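Side-chain contacts in putative signal transduction protein with CBS domains (Kribbella flavida, PDB 4NOC), which is of unknown function but, as a protein with paired CBS domains, probably takes part in signal transduction, perhaps by sensing a small ligand: residues A116-R120 with L121-L125; H107-T110 with V111-A115. One frame throughout, in Å; residues are numbered along the deposited sequence.

Contact 1 (A116-R120 with L121-L125)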
loop_
_atom_site.group_PDB
_atom_site.type_symbol
_atom_site.label_atom_id
_atom_site.label_comp_id
_atom_site.label_asym_id
_atom_site.label_seq_id
_atom_site.Cartn_x
_atom_site.Cartn_y
_atom_site.Cartn_z
ATOM N N ALA A 116 -17.039 5.189 4.461
ATOM C CA ALA A 116 -17.660 4.069 5.161
ATOM C C ALA A 116 -17.197 2.791 4.502
ATOM O O ALA A 116 -16.911 1.786 5.179
ATOM C CB ALA A 116 -19.186 4.179 5.126
ATOM N N ILE A 117 -17.104 2.833 3.176
ATOM C CA ILE A 117 -16.696 1.657 2.409
ATOM C C ILE A 117 -15.254 1.295 2.721
ATOM O O ILE A 117 -14.956 0.150 3.082
ATOM C CB ILE A 117 -16.820 1.892 0.911
ATOM C CG1 ILE A 117 -18.297 1.906 0.507
ATOM C CG2 ILE A 117 -16.068 0.809 0.154
ATOM C CD1 ILE A 117 -18.540 2.667 -0.770
HETATM N N MSE A 118 -14.361 2.276 2.613
HETATM C CA MSE A 118 -12.948 1.978 2.806
HETATM C C MSE A 118 -12.674 1.619 4.258
HETATM O O MSE A 118 -11.816 0.798 4.525
HETATM C CB MSE A 118 -12.062 3.115 2.312
HETATM C CG MSE A 118 -12.446 3.537 0.895
HETATM SE SE MSE A 118 -11.142 4.823 0.186
HETATM C CE MSE A 118 -9.524 3.728 0.352
ATOM N N ALA A 119 -13.433 2.178 5.195
ATOM C CA ALA A 119 -13.261 1.776 6.603
ATOM C C ALA A 119 -13.707 0.333 6.811
ATOM O O ALA A 119 -13.011 -0.477 7.435
ATOM C CB ALA A 119 -14.039 2.679 7.510
ATOM N N ARG A 120 -14.895 0.025 6.304
ATOM C CA ARG A 120 -15.469 -1.301 6.476
ATOM C C ARG A 120 -14.564 -2.364 5.847
ATOM O O ARG A 120 -14.257 -3.379 6.480
ATOM C CB ARG A 120 -16.868 -1.349 5.841
ATOM C CG ARG A 120 -17.586 -2.682 5.948
ATOM C CD ARG A 120 -18.874 -2.685 5.100
ATOM N NE ARG A 120 -19.478 -4.006 5.104
ATOM C CZ ARG A 120 -20.487 -4.373 5.885
ATOM N NH1 ARG A 120 -21.053 -3.497 6.712
ATOM N NH2 ARG A 120 -20.943 -5.620 5.823
ATOM N N LEU A 121 -14.134 -2.126 4.607
ATOM C CA LEU A 121 -13.329 -3.122 3.895
ATOM C C LEU A 121 -11.851 -3.026 4.252
ATOM O O LEU A 121 -11.109 -3.967 4.014
ATOM C CB LEU A 121 -13.478 -2.963 2.387
ATOM C CG LEU A 121 -14.873 -3.110 1.788
ATOM C CD1 LEU A 121 -14.802 -3.031 0.259
ATOM C CD2 LEU A 121 -15.489 -4.424 2.227
ATOM N N ARG A 122 -11.425 -1.889 4.811
ATOM C CA ARG A 122 -10.002 -1.671 5.114
ATOM C C ARG A 122 -9.131 -1.895 3.882
ATOM O O ARG A 122 -8.081 -2.535 3.971
ATOM C CB ARG A 122 -9.515 -2.583 6.254
ATOM C CG ARG A 122 -9.502 -1.921 7.619
ATOM C CD ARG A 122 -8.611 -2.662 8.624
ATOM N NE ARG A 122 -9.143 -3.974 8.988
ATOM C CZ ARG A 122 -9.096 -4.498 10.212
ATOM N NH1 ARG A 122 -9.610 -5.703 10.432
ATOM N NH2 ARG A 122 -8.540 -3.827 11.217
ATOM N N CYS A 123 -9.573 -1.396 2.730
ATOM C CA CYS A 123 -8.824 -1.616 1.488
ATOM C C CYS A 123 -7.861 -0.459 1.267
ATOM O O CYS A 123 -8.137 0.667 1.694
ATOM C CB CYS A 123 -9.771 -1.775 0.294
ATOM S SG CYS A 123 -11.039 -0.532 0.272
ATOM N N PRO A 124 -6.709 -0.745 0.644
ATOM C CA PRO A 124 -5.667 0.263 0.394
ATOM C C PRO A 124 -6.125 1.305 -0.617
ATOM O O PRO A 124 -5.745 2.459 -0.474
ATOM C CB PRO A 124 -4.496 -0.555 -0.165
ATOM C CG PRO A 124 -5.106 -1.877 -0.598
ATOM C CD PRO A 124 -6.263 -2.113 0.317
ATOM N N LEU A 125 -6.936 0.912 -1.601
ATOM C CA LEU A 125 -7.545 1.855 -2.550
ATOM C C LEU A 125 -8.861 1.325 -3.132
ATOM O O LEU A 125 -9.172 0.134 -3.021
ATOM C CB LEU A 125 -6.564 2.254 -3.681
ATOM C CG LEU A 125 -6.111 1.286 -4.787
ATOM C CD1 LEU A 125 -5.798 -0.080 -4.246
ATOM C CD2 LEU A 125 -7.136 1.155 -5.890
HETATM O O HOH W 1 -9.183 2.165 3.962
#
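The amide of Leu121 closes the last regular turn of helix 111-121: its N lies 2.9 Å from Ile117 O, and the N-H runs almost straight at the oxygen (169°). At the next residue the pattern frays. Arg122 leaves helical geometry with a positive phi of 54°, and its amide makes two weak, bent bonds, with N 2.7 Å from Met118 O and 3.4 Å from Ala119 O. Neither carbonyl depends on that amide alone. A water donates to Met118 O at 3.0 Å and also to Cys123 O at 2.9 Å, bridging the helix end to the departing chain, while Ala119 O accepts from Arg57 of the second subunit. The arginine side chains also reach the second subunit: Arg122 NH2 bonds to Gln54 and Arg120 NH1 to Gln65 O, both residues of that chain.

Apolar side chains pack around these bonds. Ile117 and Leu121 lie alongside each other, pointing the same way, with Ile117 CG2 set anti to its own backbone N and 4.0 Å from Leu121 CD1. Met118, a selenomethionine, bends at chi3 (58°) and carries CE over the outgoing chain, 3.6 Å from Cys123 O; its CB lies 4.3 Å from Cys123 SG, and Ile138 of strand 133-139 also touches this side chain. The chemistry is that of a helix C terminus whose last carbonyls, short of regular helical donors, are met by a weakly bonded amide, a water and an arginine of the partner chain, which makes the turn part of the dimer interface.

Contact 2 (H107-T110 with V111-A115). With SO4 (sulfate ion), chain E.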
loop_
_atom_site.group_PDB
_atom_site.type_symbol
_atom_site.label_atom_id
_atom_site.label_comp_id
_atom_site.label_asym_id
_atom_site.label_seq_id
_atom_site.Cartn_x
_atom_site.Cartn_y
_atom_site.Cartn_z
ATOM N N HIS A 107 -19.167 6.925 -9.172
ATOM C CA HIS A 107 -18.640 8.282 -9.246
ATOM C C HIS A 107 -19.449 9.278 -8.422
ATOM O O HIS A 107 -18.879 10.231 -7.896
ATOM C CB HIS A 107 -18.570 8.759 -10.699
ATOM C CG HIS A 107 -19.905 9.113 -11.276
ATOM N ND1 HIS A 107 -20.803 8.159 -11.709
ATOM C CD2 HIS A 107 -20.502 10.313 -11.472
ATOM C CE1 HIS A 107 -21.899 8.756 -12.143
ATOM N NE2 HIS A 107 -21.744 10.062 -12.009
ATOM N N ASP A 108 -20.761 9.077 -8.290
ATOM C CA ASP A 108 -21.531 10.025 -7.487
ATOM C C ASP A 108 -21.680 9.671 -6.009
ATOM O O ASP A 108 -22.468 10.310 -5.302
ATOM C CB ASP A 108 -22.890 10.346 -8.099
ATOM C CG ASP A 108 -23.641 9.113 -8.523
ATOM O OD1 ASP A 108 -23.234 7.997 -8.131
ATOM O OD2 ASP A 108 -24.648 9.267 -9.247
ATOM N N ASP A 109 -20.928 8.677 -5.534
ATOM C CA ASP A 109 -20.879 8.409 -4.101
ATOM C C ASP A 109 -20.394 9.650 -3.339
ATOM O O ASP A 109 -19.527 10.386 -3.828
ATOM C CB ASP A 109 -19.889 7.290 -3.801
ATOM C CG ASP A 109 -20.477 5.923 -4.001
ATOM O OD1 ASP A 109 -21.674 5.825 -4.353
ATOM O OD2 ASP A 109 -19.738 4.944 -3.773
ATOM N N THR A 110 -20.905 9.849 -2.124
ATOM C CA THR A 110 -20.433 10.946 -1.268
ATOM C C THR A 110 -19.163 10.558 -0.560
ATOM O O THR A 110 -18.772 9.386 -0.548
ATOM C CB THR A 110 -21.460 11.318 -0.201
ATOM O OG1 THR A 110 -21.650 10.196 0.672
ATOM C CG2 THR A 110 -22.818 11.714 -0.866
ATOM N N VAL A 111 -18.504 11.556 0.015
ATOM C CA VAL A 111 -17.288 11.338 0.799
ATOM C C VAL A 111 -17.576 10.402 1.982
ATOM O O VAL A 111 -16.778 9.527 2.294
ATOM C CB VAL A 111 -16.743 12.677 1.346
ATOM C CG1 VAL A 111 -15.503 12.449 2.158
ATOM C CG2 VAL A 111 -16.430 13.609 0.211
ATOM N N LEU A 112 -18.726 10.595 2.630
ATOM C CA LEU A 112 -19.124 9.753 3.757
ATOM C C LEU A 112 -19.248 8.302 3.299
ATOM O O LEU A 112 -18.733 7.399 3.952
ATOM C CB LEU A 112 -20.444 10.249 4.361
ATOM C CG LEU A 112 -20.974 9.499 5.591
ATOM C CD1 LEU A 112 -19.940 9.462 6.684
ATOM C CD2 LEU A 112 -22.260 10.131 6.115
ATOM N N GLU A 113 -19.906 8.084 2.158
ATOM C CA GLU A 113 -20.057 6.725 1.634
ATOM C C GLU A 113 -18.712 6.087 1.349
ATOM O O GLU A 113 -18.461 4.940 1.738
ATOM C CB GLU A 113 -20.951 6.712 0.395
ATOM C CG GLU A 113 -22.400 7.035 0.748
ATOM C CD GLU A 113 -23.248 7.441 -0.446
ATOM O OE1 GLU A 113 -22.679 7.756 -1.511
ATOM O OE2 GLU A 113 -24.492 7.433 -0.310
ATOM N N VAL A 114 -17.840 6.824 0.675
ATOM C CA VAL A 114 -16.528 6.277 0.344
ATOM C C VAL A 114 -15.757 5.963 1.614
ATOM O O VAL A 114 -15.090 4.925 1.712
ATOM C CB VAL A 114 -15.729 7.227 -0.570
ATOM C CG1 VAL A 114 -14.314 6.730 -0.764
ATOM C CG2 VAL A 114 -16.435 7.326 -1.925
ATOM N N ALA A 115 -15.871 6.842 2.603
ATOM C CA ALA A 115 -15.179 6.616 3.869
ATOM C C ALA A 115 -15.722 5.351 4.517
ATOM O O ALA A 115 -14.969 4.531 5.059
ATOM C CB ALA A 115 -15.356 7.823 4.806
HETATM S S SO4 E . -21.840 4.886 -12.236
HETATM O O1 SO4 E . -22.844 4.191 -11.438
HETATM O O2 SO4 E . -22.503 5.631 -13.313
HETATM O O3 SO4 E . -21.065 5.779 -11.373
HETATM O O4 SO4 E . -20.952 3.895 -12.832
#
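Thr110 turns OG1 to the position between its backbone N and carbonyl carbon (chi1 63°), while Glu113 sets CG anti to its own carbonyl carbon (chi1 -69°) and reaches back to the threonine. The result is a capping box at the start of helix 111-121. Glu113 N donates to Thr110 OG1 at 3.1 Å, and Thr110 N returns a bond to Glu113 OE1 at 2.8 Å, meeting that oxygen from above the carboxylate plane, 42° out of it. Val114 N then bonds to Thr110 O at 3.0 Å, the first full helical turn. Asp109 crosses Glu113 at about a right angle, its OD1 3.6 Å from Glu113 OE1; these like charges would probably repel, an effect that the Thr110 amide may ease. With an alanine at Glu113 the carboxylate is gone, so the Thr110 amide is likely to lose its acceptor, leaving only the Glu113 N to Thr110 OG1 half of the capping box. Before the cap, the His107 amide N donates to O3 of a sulfate ion, probably from the crystallisation liquor, at 3.1 Å. The loop joins strand 104-106 to the helix; Val111 and Val114 pack on Met9 of helix 6-9, and Glu113 meets Pro68 of the second subunit.

Coming from the N terminus, the chain leaves strand 104-106, and contact 2 closes the turn from the 107-110 loop into helix 111-121; contact 1 closes the turn out of that helix towards strand 125-130, which runs parallel to 104-106 and next to it in the sheet. The two contacts therefore stand in series, neither nesting nor crossing, and mark the start and finish of the helix in a beta-alpha-beta crossover within the second CBS domain. Their centres are 12 Å apart, and they meet where Ile117 CD1 packs 4.0 Å from Asp109 OD2. Contact 2 ties the helix to the N-terminal helix 6-9, contact 1 leads it back to the sheet, and both touch the second subunit.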